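Local coordinates for ethylbenzene dehydrogenase alpha-subunit (Aromatoleum aromaticum, PDB 2IVF), which is the alpha subunit of a molybdenum enzyme of the molybdopterin oxidoreductase family and holds a molybdenum atom, two pterin guanine dinucleotides and an iron/sulfur cluster, at residues Y95-N100 against R105-A110; K515-L518 against T523-D526; P568-K571 against A576-D579; P669-V674 against G751-D756; A824-P829 against K941-A946. All coordinates share one frame; numbering follows the deposited sequence.

Contact 1: Y95-N100 against R105-A110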
# COMPACT_ATOMS: atom_id res chain seq x y z
N TYR A 95 -12.51 -6.24 -12.48
CA TYR A 95 -13.66 -7.11 -12.54
C TYR A 95 -13.99 -7.35 -11.10
O TYR A 95 -13.12 -7.71 -10.32
CB TYR A 95 -13.31 -8.42 -13.17
CG TYR A 95 -12.97 -8.33 -14.61
CD1 TYR A 95 -13.87 -7.77 -15.54
CD2 TYR A 95 -11.78 -8.87 -15.09
CE1 TYR A 95 -13.56 -7.71 -16.88
CE2 TYR A 95 -11.51 -8.86 -16.40
CZ TYR A 95 -12.38 -8.27 -17.30
OH TYR A 95 -12.06 -8.22 -18.63
N VAL A 96 -15.24 -7.10 -10.76
CA VAL A 96 -15.79 -7.39 -9.43
C VAL A 96 -16.67 -8.60 -9.54
O VAL A 96 -17.69 -8.60 -10.29
CB VAL A 96 -16.57 -6.18 -8.88
CG1 VAL A 96 -17.18 -6.49 -7.45
CG2 VAL A 96 -15.59 -4.97 -8.84
N TYR A 97 -16.28 -9.67 -8.85
CA TYR A 97 -16.93 -10.99 -9.00
C TYR A 97 -17.90 -11.20 -7.86
O TYR A 97 -17.51 -11.19 -6.71
CB TYR A 97 -15.92 -12.14 -8.95
CG TYR A 97 -14.91 -12.14 -10.05
CD1 TYR A 97 -13.81 -11.30 -9.99
CD2 TYR A 97 -15.01 -13.05 -11.08
CE1 TYR A 97 -12.86 -11.32 -10.95
CE2 TYR A 97 -14.03 -13.10 -12.10
CZ TYR A 97 -12.97 -12.23 -12.01
OH TYR A 97 -12.01 -12.22 -12.97
N VAL A 98 -19.17 -11.35 -8.21
CA VAL A 98 -20.22 -11.45 -7.20
C VAL A 98 -20.70 -12.87 -7.19
O VAL A 98 -20.93 -13.45 -8.24
CB VAL A 98 -21.39 -10.51 -7.54
CG1 VAL A 98 -22.60 -10.78 -6.59
CG2 VAL A 98 -20.95 -9.06 -7.52
N ARG A 99 -20.86 -13.45 -6.01
CA ARG A 99 -21.59 -14.66 -5.94
C ARG A 99 -22.37 -14.77 -4.65
O ARG A 99 -22.01 -14.20 -3.62
CB ARG A 99 -20.69 -15.86 -6.21
CG ARG A 99 -19.65 -16.08 -5.24
CD ARG A 99 -18.74 -17.23 -5.70
NE ARG A 99 -17.96 -17.63 -4.56
CZ ARG A 99 -16.88 -18.39 -4.57
NH1 ARG A 99 -16.37 -18.89 -5.71
NH2 ARG A 99 -16.30 -18.65 -3.40
N ASN A 100 -23.51 -15.46 -4.75
CA ASN A 100 -24.41 -15.57 -3.62
C ASN A 100 -24.70 -14.17 -3.07
O ASN A 100 -24.74 -14.00 -1.87
CB ASN A 100 -23.75 -16.45 -2.54
CG ASN A 100 -23.33 -17.84 -3.08
OD1 ASN A 100 -24.04 -18.44 -3.89
ND2 ASN A 100 -22.19 -18.34 -2.62
N ARG A 105 -14.56 -11.57 -4.90
CA ARG A 105 -13.19 -11.10 -5.15
C ARG A 105 -13.22 -10.14 -6.31
O ARG A 105 -14.27 -9.93 -6.94
CB ARG A 105 -12.28 -12.27 -5.52
CG ARG A 105 -12.59 -12.83 -6.86
CD ARG A 105 -11.69 -13.97 -7.18
NE ARG A 105 -10.32 -13.57 -7.47
CZ ARG A 105 -9.83 -13.30 -8.69
NH1 ARG A 105 -10.60 -13.31 -9.75
NH2 ARG A 105 -8.57 -12.99 -8.83
N GLU A 106 -12.04 -9.57 -6.57
CA GLU A 106 -11.84 -8.67 -7.69
C GLU A 106 -10.54 -9.04 -8.40
O GLU A 106 -9.67 -9.70 -7.83
CB GLU A 106 -11.80 -7.23 -7.20
CG GLU A 106 -10.76 -6.99 -6.07
CD GLU A 106 -11.38 -7.06 -4.71
OE1 GLU A 106 -12.09 -6.11 -4.31
OE2 GLU A 106 -11.16 -8.06 -4.01
N GLU A 107 -10.43 -8.60 -9.64
CA GLU A 107 -9.22 -8.79 -10.39
C GLU A 107 -9.10 -7.73 -11.48
O GLU A 107 -10.11 -7.37 -12.13
CB GLU A 107 -9.21 -10.19 -11.01
CG GLU A 107 -7.97 -10.50 -11.84
CD GLU A 107 -7.74 -11.97 -12.18
OE1 GLU A 107 -8.46 -12.88 -11.68
OE2 GLU A 107 -6.82 -12.23 -12.99
N GLN A 108 -7.87 -7.32 -11.77
CA GLN A 108 -7.64 -6.27 -12.75
C GLN A 108 -8.13 -6.71 -14.10
O GLN A 108 -7.87 -7.82 -14.52
CB GLN A 108 -6.16 -5.94 -12.91
CG GLN A 108 -5.50 -5.37 -11.67
CD GLN A 108 -4.74 -6.44 -10.86
OE1 GLN A 108 -5.28 -7.54 -10.55
NE2 GLN A 108 -3.48 -6.11 -10.48
N ALA A 109 -8.80 -5.80 -14.81
CA ALA A 109 -9.19 -6.08 -16.16
C ALA A 109 -7.99 -6.04 -17.10
O ALA A 109 -7.94 -6.82 -18.03
CB ALA A 109 -10.31 -5.11 -16.62
N ALA A 110 -7.02 -5.17 -16.84
CA ALA A 110 -5.80 -5.06 -17.66
C ALA A 110 -6.17 -4.77 -19.13
O ALA A 110 -5.83 -5.51 -20.07
CB ALA A 110 -4.94 -6.38 -17.51
O HOH W 1 -9.61 -8.98 -19.13

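Contact 2: K515-L518 against T523-D526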
# COMPACT_ATOMS: atom_id res chain seq x y z
N LYS A 515 -12.07 39.47 -19.36
CA LYS A 515 -12.16 40.84 -19.87
C LYS A 515 -11.55 41.84 -18.89
O LYS A 515 -10.73 42.67 -19.28
CB LYS A 515 -13.59 41.24 -20.18
CG LYS A 515 -13.65 42.47 -21.07
CD LYS A 515 -15.03 43.14 -21.12
CE LYS A 515 -15.00 44.33 -22.10
NZ LYS A 515 -16.36 44.86 -22.48
N ARG A 516 -11.96 41.76 -17.62
CA ARG A 516 -11.38 42.60 -16.56
C ARG A 516 -9.85 42.46 -16.49
O ARG A 516 -9.14 43.44 -16.26
CB ARG A 516 -11.93 42.20 -15.19
CG ARG A 516 -13.39 42.51 -14.97
CD ARG A 516 -13.96 41.58 -13.90
NE ARG A 516 -15.19 42.11 -13.31
CZ ARG A 516 -16.07 41.41 -12.60
NH1 ARG A 516 -15.87 40.11 -12.37
NH2 ARG A 516 -17.16 42.02 -12.12
N THR A 517 -9.36 41.23 -16.64
CA THR A 517 -7.93 40.98 -16.55
C THR A 517 -7.17 41.67 -17.69
O THR A 517 -6.23 42.42 -17.44
CB THR A 517 -7.66 39.48 -16.52
OG1 THR A 517 -8.29 38.95 -15.36
CG2 THR A 517 -6.17 39.21 -16.47
N LEU A 518 -7.60 41.42 -18.92
CA LEU A 518 -7.00 42.05 -20.09
C LEU A 518 -7.04 43.57 -19.98
O LEU A 518 -6.09 44.26 -20.38
CB LEU A 518 -7.72 41.63 -21.38
CG LEU A 518 -7.30 40.32 -22.05
CD1 LEU A 518 -8.02 40.19 -23.39
CD2 LEU A 518 -5.79 40.24 -22.25
N THR A 523 -1.39 42.44 -21.69
CA THR A 523 -0.39 41.42 -21.95
C THR A 523 -0.73 40.15 -21.18
O THR A 523 -0.07 39.12 -21.32
CB THR A 523 1.03 41.92 -21.58
OG1 THR A 523 1.09 42.19 -20.19
CG2 THR A 523 1.38 43.21 -22.36
N SER A 524 -1.81 40.23 -20.39
CA SER A 524 -2.25 39.11 -19.58
C SER A 524 -2.65 37.94 -20.45
O SER A 524 -3.09 38.14 -21.58
CB SER A 524 -3.46 39.49 -18.72
OG SER A 524 -3.10 40.46 -17.76
N THR A 525 -2.48 36.73 -19.91
CA THR A 525 -2.88 35.49 -20.59
C THR A 525 -4.15 34.90 -19.99
O THR A 525 -4.59 35.26 -18.89
CB THR A 525 -1.80 34.43 -20.46
OG1 THR A 525 -1.56 34.19 -19.07
CG2 THR A 525 -0.50 34.88 -21.13
N ASP A 526 -4.72 33.95 -20.72
CA ASP A 526 -5.86 33.19 -20.22
C ASP A 526 -5.57 32.62 -18.84
O ASP A 526 -6.42 32.65 -17.93
CB ASP A 526 -6.26 32.08 -21.21
CG ASP A 526 -5.06 31.30 -21.77
OD1 ASP A 526 -3.97 31.24 -21.16
OD2 ASP A 526 -5.23 30.73 -22.86

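Contact 3: P568-K571 against A576-D579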
# COMPACT_ATOMS: atom_id res chain seq x y z
N PRO A 568 15.08 30.25 12.60
CA PRO A 568 15.76 31.34 13.30
C PRO A 568 16.18 32.52 12.44
O PRO A 568 16.58 33.54 12.98
CB PRO A 568 17.01 30.69 13.89
CG PRO A 568 17.10 29.33 13.34
CD PRO A 568 15.87 29.01 12.58
N ALA A 569 16.12 32.38 11.12
CA ALA A 569 16.36 33.47 10.19
C ALA A 569 15.17 34.41 10.11
O ALA A 569 15.27 35.48 9.49
CB ALA A 569 16.69 32.92 8.78
N LEU A 570 14.04 34.02 10.71
CA LEU A 570 12.87 34.87 10.68
C LEU A 570 12.94 35.83 11.88
O LEU A 570 13.45 35.48 12.95
CB LEU A 570 11.57 34.03 10.66
CG LEU A 570 11.36 33.05 9.49
CD1 LEU A 570 9.98 32.33 9.61
CD2 LEU A 570 11.47 33.67 8.07
N LYS A 571 12.44 37.05 11.68
CA LYS A 571 12.57 38.10 12.67
C LYS A 571 11.41 38.07 13.66
O LYS A 571 11.44 38.76 14.69
CB LYS A 571 12.67 39.46 11.98
CG LYS A 571 11.42 39.90 11.16
CD LYS A 571 11.80 41.12 10.30
CE LYS A 571 10.70 42.19 10.22
NZ LYS A 571 11.29 43.48 9.78
N ALA A 576 2.84 37.03 14.39
CA ALA A 576 3.33 38.37 14.11
C ALA A 576 3.34 38.66 12.61
O ALA A 576 2.92 39.74 12.18
CB ALA A 576 4.72 38.54 14.70
N TYR A 577 3.82 37.71 11.82
CA TYR A 577 3.68 37.80 10.38
C TYR A 577 2.21 37.85 9.94
O TYR A 577 1.85 38.64 9.08
CB TYR A 577 4.38 36.62 9.71
CG TYR A 577 5.88 36.77 9.53
CD1 TYR A 577 6.41 37.57 8.51
CD2 TYR A 577 6.78 36.09 10.35
CE1 TYR A 577 7.80 37.68 8.31
CE2 TYR A 577 8.17 36.19 10.17
CZ TYR A 577 8.69 36.99 9.15
OH TYR A 577 10.08 37.11 9.00
N LEU A 578 1.36 37.03 10.56
CA LEU A 578 -0.09 37.08 10.29
C LEU A 578 -0.69 38.46 10.52
O LEU A 578 -1.42 38.99 9.67
CB LEU A 578 -0.83 36.05 11.15
CG LEU A 578 -2.35 35.95 11.02
CD1 LEU A 578 -2.80 35.64 9.63
CD2 LEU A 578 -2.83 34.88 11.98
N ASP A 579 -0.40 39.04 11.68
CA ASP A 579 -0.90 40.37 11.98
C ASP A 579 -0.47 41.39 10.95
O ASP A 579 -1.24 42.27 10.60
CB ASP A 579 -0.43 40.83 13.37
CG ASP A 579 -1.27 40.23 14.48
OD1 ASP A 579 -2.14 39.35 14.21
OD2 ASP A 579 -1.04 40.65 15.64

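Contact 4: P669-V674 against G751-D756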
# COMPACT_ATOMS: atom_id res chain seq x y z
N PRO A 669 -3.94 8.66 -16.65
CA PRO A 669 -4.88 9.66 -17.16
C PRO A 669 -6.16 9.12 -17.81
O PRO A 669 -6.49 9.43 -18.97
CB PRO A 669 -4.02 10.44 -18.14
CG PRO A 669 -3.09 9.38 -18.71
CD PRO A 669 -2.86 8.36 -17.65
N PHE A 670 -6.93 8.40 -17.01
CA PHE A 670 -8.16 7.75 -17.47
C PHE A 670 -9.12 7.70 -16.32
O PHE A 670 -8.70 7.44 -15.15
CB PHE A 670 -7.92 6.31 -18.00
CG PHE A 670 -6.74 5.61 -17.40
CD1 PHE A 670 -6.85 4.86 -16.23
CD2 PHE A 670 -5.51 5.65 -18.03
CE1 PHE A 670 -5.74 4.23 -15.67
CE2 PHE A 670 -4.39 5.04 -17.49
CZ PHE A 670 -4.50 4.29 -16.32
N PHE A 671 -10.39 7.96 -16.62
CA PHE A 671 -11.46 7.83 -15.63
C PHE A 671 -12.01 6.43 -15.68
O PHE A 671 -12.15 5.84 -16.76
CB PHE A 671 -12.62 8.75 -15.99
CG PHE A 671 -12.40 10.16 -15.63
CD1 PHE A 671 -11.62 10.98 -16.42
CD2 PHE A 671 -12.98 10.67 -14.49
CE1 PHE A 671 -11.44 12.32 -16.08
CE2 PHE A 671 -12.80 12.00 -14.14
CZ PHE A 671 -12.03 12.82 -14.95
N THR A 672 -12.39 5.91 -14.53
CA THR A 672 -12.86 4.50 -14.46
C THR A 672 -14.18 4.48 -13.73
O THR A 672 -14.41 5.22 -12.75
CB THR A 672 -11.79 3.61 -13.79
OG1 THR A 672 -10.62 3.56 -14.62
CG2 THR A 672 -12.26 2.17 -13.53
N PHE A 673 -15.07 3.66 -14.27
CA PHE A 673 -16.41 3.44 -13.76
C PHE A 673 -16.45 2.48 -12.58
O PHE A 673 -15.78 1.44 -12.56
CB PHE A 673 -17.28 2.90 -14.89
CG PHE A 673 -18.68 2.57 -14.49
CD1 PHE A 673 -19.52 3.53 -13.98
CD2 PHE A 673 -19.16 1.30 -14.65
CE1 PHE A 673 -20.87 3.22 -13.62
CE2 PHE A 673 -20.49 0.98 -14.33
CZ PHE A 673 -21.34 1.95 -13.81
N VAL A 674 -17.24 2.84 -11.57
CA VAL A 674 -17.43 1.98 -10.45
C VAL A 674 -18.92 1.71 -10.38
O VAL A 674 -19.73 2.60 -10.13
CB VAL A 674 -16.92 2.58 -9.13
CG1 VAL A 674 -17.17 1.58 -7.97
CG2 VAL A 674 -15.44 2.99 -9.18
N GLY A 751 -15.02 18.97 -22.43
CA GLY A 751 -14.00 18.31 -23.25
C GLY A 751 -13.16 17.23 -22.61
O GLY A 751 -12.20 16.73 -23.20
N VAL A 752 -13.49 16.86 -21.38
CA VAL A 752 -12.75 15.81 -20.68
C VAL A 752 -13.14 14.46 -21.25
O VAL A 752 -12.29 13.59 -21.42
CB VAL A 752 -13.00 15.92 -19.15
CG1 VAL A 752 -12.62 14.65 -18.40
CG2 VAL A 752 -12.28 17.19 -18.59
N PHE A 753 -14.40 14.33 -21.61
CA PHE A 753 -14.87 13.18 -22.38
C PHE A 753 -15.23 13.74 -23.73
O PHE A 753 -15.57 14.92 -23.86
CB PHE A 753 -16.11 12.57 -21.72
CG PHE A 753 -15.85 11.69 -20.52
CD1 PHE A 753 -14.59 11.49 -19.98
CD2 PHE A 753 -16.93 11.10 -19.88
CE1 PHE A 753 -14.41 10.71 -18.86
CE2 PHE A 753 -16.76 10.31 -18.74
CZ PHE A 753 -15.51 10.13 -18.23
N ALA A 754 -15.19 12.88 -24.75
CA ALA A 754 -15.74 13.22 -26.04
C ALA A 754 -17.19 13.60 -25.90
O ALA A 754 -17.92 13.12 -24.99
CB ALA A 754 -15.59 12.06 -26.98
N LYS A 755 -17.64 14.50 -26.77
CA LYS A 755 -19.04 14.95 -26.73
C LYS A 755 -20.07 13.82 -26.85
O LYS A 755 -21.13 13.89 -26.28
CB LYS A 755 -19.29 15.98 -27.80
CG LYS A 755 -19.36 15.39 -29.19
CD LYS A 755 -19.55 16.46 -30.28
CE LYS A 755 -19.62 15.78 -31.68
NZ LYS A 755 -19.56 16.73 -32.87
N ASP A 756 -19.74 12.77 -27.60
CA ASP A 756 -20.62 11.59 -27.75
C ASP A 756 -20.34 10.42 -26.77
O ASP A 756 -20.83 9.32 -26.94
CB ASP A 756 -20.55 11.10 -29.21
CG ASP A 756 -19.17 10.57 -29.60
OD1 ASP A 756 -18.20 10.67 -28.81
OD2 ASP A 756 -19.06 10.04 -30.73

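Contact 5: A824-P829 against K941-A946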
# COMPACT_ATOMS: atom_id res chain seq x y z
N ALA A 824 14.38 37.54 5.19
CA ALA A 824 14.46 36.14 5.64
C ALA A 824 15.63 35.39 5.06
O ALA A 824 15.90 34.25 5.47
CB ALA A 824 13.20 35.36 5.26
N GLY A 825 16.30 35.98 4.07
CA GLY A 825 17.43 35.33 3.42
C GLY A 825 16.97 34.32 2.39
O GLY A 825 17.69 33.39 2.07
N GLU A 826 15.76 34.51 1.86
CA GLU A 826 15.23 33.56 0.87
C GLU A 826 14.93 34.18 -0.52
O GLU A 826 14.17 33.59 -1.33
CB GLU A 826 13.97 32.88 1.41
CG GLU A 826 14.23 32.07 2.61
CD GLU A 826 13.08 31.23 3.04
OE1 GLU A 826 12.26 30.82 2.19
OE2 GLU A 826 13.03 30.94 4.26
N SER A 827 15.52 35.31 -0.84
CA SER A 827 15.31 35.91 -2.17
C SER A 827 15.79 35.00 -3.29
O SER A 827 15.16 34.94 -4.34
CB SER A 827 16.00 37.25 -2.27
OG SER A 827 17.38 37.12 -1.94
N LEU A 828 16.88 34.28 -3.05
CA LEU A 828 17.30 33.20 -3.94
C LEU A 828 17.05 31.85 -3.29
O LEU A 828 17.00 31.75 -2.06
CB LEU A 828 18.80 33.32 -4.29
CG LEU A 828 19.24 34.39 -5.30
CD1 LEU A 828 20.77 34.47 -5.36
CD2 LEU A 828 18.64 34.10 -6.73
N PRO A 829 16.96 30.79 -4.11
CA PRO A 829 16.90 29.46 -3.49
C PRO A 829 18.16 29.29 -2.64
O PRO A 829 19.22 29.78 -2.98
CB PRO A 829 16.89 28.50 -4.67
CG PRO A 829 16.55 29.35 -5.88
CD PRO A 829 17.03 30.72 -5.59
N LYS A 941 4.89 27.65 7.59
CA LYS A 941 5.97 28.55 7.18
C LYS A 941 5.43 29.97 7.09
O LYS A 941 4.58 30.25 6.26
CB LYS A 941 6.62 28.09 5.85
CG LYS A 941 7.80 29.01 5.47
CD LYS A 941 8.83 28.30 4.62
CE LYS A 941 9.87 29.27 4.08
NZ LYS A 941 11.00 28.53 3.42
N PRO A 942 5.88 30.86 7.98
CA PRO A 942 5.30 32.19 8.03
C PRO A 942 5.40 33.01 6.74
O PRO A 942 4.55 33.86 6.50
CB PRO A 942 6.09 32.88 9.14
CG PRO A 942 6.56 31.84 9.97
CD PRO A 942 6.90 30.70 9.02
N LEU A 943 6.43 32.74 5.91
CA LEU A 943 6.64 33.49 4.67
C LEU A 943 5.47 33.22 3.72
O LEU A 943 5.19 34.02 2.84
CB LEU A 943 7.95 33.12 3.99
CG LEU A 943 9.23 33.53 4.72
CD1 LEU A 943 10.43 33.17 3.83
CD2 LEU A 943 9.17 34.99 5.05
N HIS A 944 4.77 32.13 3.94
CA HIS A 944 3.59 31.83 3.13
C HIS A 944 2.32 32.57 3.50
O HIS A 944 1.29 32.33 2.89
CB HIS A 944 3.38 30.34 3.03
CG HIS A 944 4.55 29.63 2.44
ND1 HIS A 944 4.54 28.27 2.21
CD2 HIS A 944 5.72 30.09 1.95
CE1 HIS A 944 5.71 27.91 1.71
NE2 HIS A 944 6.43 29.00 1.50
N LEU A 945 2.43 33.55 4.41
CA LEU A 945 1.39 34.53 4.67
C LEU A 945 1.60 35.72 3.76
O LEU A 945 0.77 36.61 3.71
CB LEU A 945 1.45 34.96 6.14
CG LEU A 945 1.00 33.87 7.13
CD1 LEU A 945 1.55 34.13 8.53
CD2 LEU A 945 -0.54 33.76 7.14
N ALA A 946 2.69 35.75 3.00
CA ALA A 946 3.03 36.93 2.22
C ALA A 946 2.02 37.21 1.14
O ALA A 946 1.52 36.30 0.52
CB ALA A 946 4.43 36.81 1.61

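Contact 1: Y95-N100 against R105-A110
Strand 95-99 and strand 105-108 run antiparallel, their axes 4.8 Å apart at closest and their directions 156° apart. Tyr95-Glu107 and Tyr97-Arg105 are hydrogen-bonded pairs, while Val96-Glu106 between them is non-hydrogen-bonded. In the first pair Tyr95 N donates to Glu107 O at 2.7 Å and Glu107 N returns a bond to Tyr95 O. In the second, Tyr97 N to Arg105 O is 2.8 Å, but Arg105 N to Tyr97 O stretches to a weak 3.5 Å. The two strands form a beta hairpin, and strand 76-80 flanks strand 94-99 to complete a three-stranded antiparallel sheet. The face bearing Tyr95, Tyr97, Arg105 and Glu107 is covered by the beta-subunit. There the Tyr97 ring and the Arg105 side chain lie alongside each other, pointing the same way, with ring and guanidinium planes 46° apart and Arg105 NH1 3.2 Å from Tyr97 CE1. A bend at chi3 (-72°) turns the guanidinium along its own strand toward Glu107, where NH1 and NH2 both grip Glu107 OE1; Arg217 of the beta-subunit also pairs with that oxygen, and Tyr97 OH bonds to Pro348 O of that subunit. At the hairpin's far end Ala109 CB sits over one face of the Tyr95 ring in a CH-pi contact, 4.0 Å from the centroid. A water lying in the ring plane accepts from Tyr95 OH and donates to Ala109 O.

Contact 2: K515-L518 against T523-D526
The end of helix 504-520 and the turn that leads into helix 526-540 meet here, in a short loop joining two consecutive helices at the protein surface. Leu518 and Ser524 are the closest backbone pair, with CA atoms 5.6 Å apart, and the two segments bury only 161 Å² between them. Nothing in the contact is a hydrogen bond; it rests on two van der Waals touches, both made to Ser524. In the first, the methyl CG2 of Thr517 faces Ser524 CB at 3.5 Å, with Ser524 OG only slightly farther. The branch is set by chi1 of Thr517 (-61°): OG1 lies beside its own backbone N and bonds back to Phe513 O one turn earlier in the helix, leaving the methyl, anti to that N, to meet the turn. Ser524 OG is likewise engaged by a partner other than Thr517, bonding to Asp521 O in the intervening turn. The second touch comes from Leu518, whose CD2 reaches the carbonyl oxygen of Ser524 at 3.5 Å; its CB points neither toward nor away from the turn, but the end of the side chain comes nearer. At the end of segment 523-526 the chain turns helical again: Thr525 occupies the N-cap position, its OG1 making a weak hydrogen bond to Met528 N, an arrangement typical of the N-terminus of an alpha-helix.

Contact 3: P568-K571 against A576-D579
Loop segment 568-571 faces the side of helix 574-583 without backbone pairing, the nearest CA atoms, those of Lys571 and Tyr577, being 9.2 Å apart. The gap is bridged by Tyr577, whose side chain extends from the helix so that its hydroxyl end reaches the loop. Leu570 CB approaches near the plane of the ring, at its edge, 3.8 Å from Tyr577 OH and 4.1 Å from Tyr577 CE2; Leu570 CD2 also comes within 3.8 Å of the oxygen. The leucine and tyrosine side chains cross at about a right angle. On the Lys571 side, CG lies 3.8 Å from Tyr577 OH, and the backbone N of Lys571 is 3.6 Å from that same oxygen, without making a hydrogen bond. This is a loop folding back onto the first turns of the helix it leads into, within the molybdopterin oxidoreductase family region. A chi1 of 64° places Lys571 CG beside the phenol, and beyond it the chain, bent at chi3, carries NZ to a salt bridge with Glu823. Around the rest of the aromatic group, Trp820 meets the Tyr577 ring edge-to-face, Lys572 makes a cation-pi contact with it, and Pro942 packs against both Leu570 and Tyr577.

Contact 4: P669-V674 against G751-D756
Phe671 presents the face of its ring to the edge of Phe753 in a T-shaped pair, with centroids 5.4 Å apart and planes at 89°. The leading atom of the incoming edge is Phe753 CE1, which comes to 3.7 Å from Phe671 CD1. Next to it, Phe753 CZ stands 3.9 Å from Phe671 CB, and that CB lies in the plane of the Phe753 ring, so the edge spans the root of the Phe671 side chain as well as its ring. A second partner meets the neighbouring atoms CE1 and CZ, farther out on the ring: Val752 CG1 approaches Phe671 CE1 at 3.5 Å, the two side chains crossing at about a right angle. For Val752 a chi1 of 163° puts CG1, the contacting branch, anti to its own backbone N. Two consecutive residues of the loop hold one aromatic ring, although the nearest backbones, at Phe671 and Phe753, keep their CA atoms 9.3 Å apart. All three residues are buried and the contact is wholly apolar. Phe671 belongs to strand 670-676, the middle strand of a three-stranded antiparallel sheet, with strand 659-661 and strand 767-769 flanking it. Val752 and Phe753 come from the loop after helix 736-749, whose Asn747 touches all three contact residues. Phe753 further packs on Met661 and Thr768 of the flanking strands, so that the loop lies against the sheet beside the helix.

Contact 5: A824-P829 against K941-A946
Glu826 and Lys941 supply the electrostatic part of this contact, their side chains arriving from opposite directions. Lys941 NZ is 2.9 Å from Glu826 OE1, meeting that oxygen on its syn side and 18° out of the carboxylate plane, and makes a weak second bond of 3.3 Å to OE2. The lysine can span the gap because its chain is extended from CG onward, with CG anti to the backbone N (chi1 -177°). The ion pair belongs to a larger network of charged and polar groups: Lys832 pairs with Glu826 OE2, while Asp455 and His453 also bind Lys941 NZ.

Apolar contact is made by Leu943, whose CD1 methyl lies 3.8 Å from Ala824 CB and 3.4 Å from Glu826 CD. One methyl thus touches both the alanine and the carboxylate group beside the salt bridge.

Backbone bonds shape each side on its own. In 941-946, His944 N bonds to Lys941 O, Leu945 N to Pro942 O and Ala946 N to Leu943 O, the i to i+3 spacing of a 3-10 helix. On the opposing segment Gly825, with phi 80°, ends helix 819-824 through two bonds back into its last turn, the signature of a Schellman motif.

The contacts follow one another along the chain in numerical order. Contacts 1 and 4 lie on the same side of the chain's centre, their own centres 22 Å apart, in two separate three-stranded antiparallel sheets. Contact 1 marks the iron/sulfur end, the side chain of Gln108 being about 6 Å from the cluster, and also the beta-subunit interface. On the opposite side contacts 3 and 5, centres 10 Å apart, touch at several points, among them Leu578 against Leu945 and Ala569 against Ala824, besides Pro942, and so join chain parts far apart in sequence. Contact 2 is separate from both pairs, its centre 28 Å from contact 5 and 30 Å from contact 4.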